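Local coordinates for protein probable translation initiation factor eIF-2B subunit beta (Schizosaccharomyces pombe, PDB 5B04) that acts as the beta subunit of the eIF2B complex, which catalyses the exchange of GDP for GTP on the gamma subunit of the translation initiation factor eIF2, at residues L91-Y96 with D393-I398. Numbering follows the deposited sequence.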
loop_
_atom_site.group_PDB
_atom_site.type_symbol
_atom_site.label_atom_id
_atom_site.label_comp_id
_atom_site.label_asym_id
_atom_site.label_seq_id
_atom_site.Cartn_x
_atom_site.Cartn_y
_atom_site.Cartn_z
ATOM N N LEU C 91 -9.202 -42.468 6.733
ATOM C CA LEU C 91 -10.150 -42.885 7.759
ATOM C C LEU C 91 -10.059 -44.393 7.949
ATOM O O LEU C 91 -9.994 -44.882 9.073
ATOM C CB LEU C 91 -11.573 -42.474 7.367
ATOM C CG LEU C 91 -12.690 -42.371 8.411
ATOM C CD1 LEU C 91 -13.873 -41.653 7.790
ATOM C CD2 LEU C 91 -13.125 -43.727 8.948
ATOM N N ILE C 92 -10.069 -45.134 6.867
ATOM C CA ILE C 92 -9.919 -46.554 7.000
ATOM C C ILE C 92 -8.565 -46.997 7.521
ATOM O O ILE C 92 -8.503 -47.752 8.468
ATOM C CB ILE C 92 -10.132 -47.193 5.638
ATOM C CG1 ILE C 92 -11.510 -46.833 5.118
ATOM C CG2 ILE C 92 -9.995 -48.690 5.724
ATOM C CD1 ILE C 92 -11.653 -47.063 3.641
ATOM N N ARG C 93 -7.486 -46.489 6.948
ATOM C CA ARG C 93 -6.189 -47.031 7.281
ATOM C C ARG C 93 -5.889 -46.779 8.719
ATOM O O ARG C 93 -5.481 -47.663 9.442
ATOM C CB ARG C 93 -5.107 -46.378 6.448
ATOM C CG ARG C 93 -5.404 -46.321 4.970
ATOM C CD ARG C 93 -4.156 -46.636 4.176
ATOM N NE ARG C 93 -4.150 -46.051 2.844
ATOM C CZ ARG C 93 -4.556 -44.822 2.563
ATOM N NH1 ARG C 93 -5.021 -44.044 3.519
ATOM N NH2 ARG C 93 -4.505 -44.369 1.321
ATOM N N GLU C 94 -6.112 -45.554 9.146
ATOM C CA GLU C 94 -5.783 -45.194 10.500
ATOM C C GLU C 94 -6.667 -45.930 11.471
ATOM O O GLU C 94 -6.206 -46.400 12.491
ATOM C CB GLU C 94 -5.833 -43.682 10.697
ATOM C CG GLU C 94 -5.122 -42.894 9.601
ATOM C CD GLU C 94 -3.666 -42.568 9.911
ATOM O OE1 GLU C 94 -3.395 -41.923 10.945
ATOM O OE2 GLU C 94 -2.789 -42.941 9.107
ATOM N N GLU C 95 -7.946 -46.029 11.151
ATOM C CA GLU C 95 -8.857 -46.685 12.059
ATOM C C GLU C 95 -8.460 -48.127 12.184
ATOM O O GLU C 95 -8.328 -48.654 13.274
ATOM C CB GLU C 95 -10.277 -46.566 11.523
ATOM C CG GLU C 95 -11.259 -47.628 11.980
ATOM C CD GLU C 95 -11.037 -48.055 13.404
ATOM O OE1 GLU C 95 -11.119 -47.203 14.299
ATOM O OE2 GLU C 95 -10.781 -49.248 13.627
ATOM N N TYR C 96 -8.211 -48.752 11.056
ATOM C CA TYR C 96 -7.829 -50.138 11.076
ATOM C C TYR C 96 -6.518 -50.210 11.800
ATOM O O TYR C 96 -6.348 -51.032 12.674
ATOM C CB TYR C 96 -7.714 -50.663 9.660
ATOM C CG TYR C 96 -6.793 -51.835 9.469
ATOM C CD1 TYR C 96 -5.435 -51.655 9.344
ATOM C CD2 TYR C 96 -7.292 -53.123 9.361
ATOM C CE1 TYR C 96 -4.595 -52.728 9.140
ATOM C CE2 TYR C 96 -6.455 -54.199 9.164
ATOM C CZ TYR C 96 -5.116 -53.992 9.054
ATOM O OH TYR C 96 -4.275 -55.045 8.857
ATOM N N ASP C 393 -3.151 -39.099 3.570
ATOM C CA ASP C 393 -2.009 -39.993 3.441
ATOM C C ASP C 393 -1.304 -39.674 2.128
ATOM O O ASP C 393 -1.957 -39.440 1.110
ATOM C CB ASP C 393 -2.441 -41.459 3.491
ATOM C CG ASP C 393 -2.885 -41.890 4.876
ATOM O OD1 ASP C 393 -2.286 -41.420 5.867
ATOM O OD2 ASP C 393 -3.830 -42.701 4.975
ATOM N N ALA C 394 0.025 -39.658 2.155
ATOM C CA ALA C 394 0.818 -39.197 1.018
ATOM C C ALA C 394 0.614 -40.038 -0.241
ATOM O O ALA C 394 0.788 -39.547 -1.356
ATOM C CB ALA C 394 2.292 -39.168 1.392
ATOM N N SER C 395 0.242 -41.300 -0.061
ATOM C CA SER C 395 0.072 -42.217 -1.185
ATOM C C SER C 395 -1.115 -41.839 -2.069
ATOM O O SER C 395 -1.161 -42.195 -3.246
ATOM C CB SER C 395 -0.102 -43.650 -0.680
ATOM O OG SER C 395 -1.334 -43.801 0.004
ATOM N N ASP C 396 -2.069 -41.113 -1.496
ATOM C CA ASP C 396 -3.316 -40.802 -2.187
ATOM C C ASP C 396 -3.238 -39.516 -3.004
ATOM O O ASP C 396 -4.259 -39.015 -3.476
ATOM C CB ASP C 396 -4.462 -40.700 -1.178
ATOM C CG ASP C 396 -4.512 -41.882 -0.231
ATOM O OD1 ASP C 396 -4.121 -42.994 -0.645
ATOM O OD2 ASP C 396 -4.939 -41.699 0.928
ATOM N N THR C 397 -2.031 -38.984 -3.172
ATOM C CA THR C 397 -1.841 -37.754 -3.935
ATOM C C THR C 397 -2.236 -37.942 -5.397
ATOM O O THR C 397 -2.839 -37.057 -6.003
ATOM C CB THR C 397 -0.385 -37.262 -3.860
ATOM O OG1 THR C 397 0.504 -38.375 -4.010
ATOM C CG2 THR C 397 -0.123 -36.592 -2.519
ATOM N N ILE C 398 -1.891 -39.096 -5.959
ATOM C CA ILE C 398 -2.351 -39.457 -7.294
ATOM C C ILE C 398 -3.413 -40.545 -7.187
ATOM O O ILE C 398 -3.132 -41.664 -6.757
ATOM C CB ILE C 398 -1.200 -39.940 -8.194
ATOM C CG1 ILE C 398 -0.202 -38.805 -8.432
ATOM C CG2 ILE C 398 -1.743 -40.450 -9.520
ATOM C CD1 ILE C 398 0.888 -39.149 -9.425
#
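R93 reaches out from helix 79-102 and sets its guanidinium end against the carboxylates of D396 and D393. The D396 carboxylate meets NH2 at the edge of the guanidinium, and the two planes are nearly coplanar, 11° apart. R93 NH2 donates a fairly straight hydrogen bond (165°) to the syn lone pair of D396 OD2, at 2.7 Å, as part of a salt bridge. D393 approaches obliquely, its carboxylate turned 71° from the guanidinium. A second salt bridge runs from R93 NH1 to D393 OD2, though both atoms are placed too close in the model, so their positions are doubtful. CG of D396 lies beside its backbone N, and the carboxylate it carries meets NH2. S395 OG donates to D396 OD1 at 3.0 Å, from above the carboxylate plane. With an alanine at D396, R93 NH2 would probably lose its in-plane partner and S395 OG its acceptor. The R86 side chain, on the same helix as R93, donates to the backbone oxygens of D396 (from NE) and T397 (from NH2). Together R93, D393 and D396 make a surface salt-bridge network, which ties the C-terminal tail after helix 384-391 to helix 79-102 of this eIF2B alpha/beta/delta family subunit.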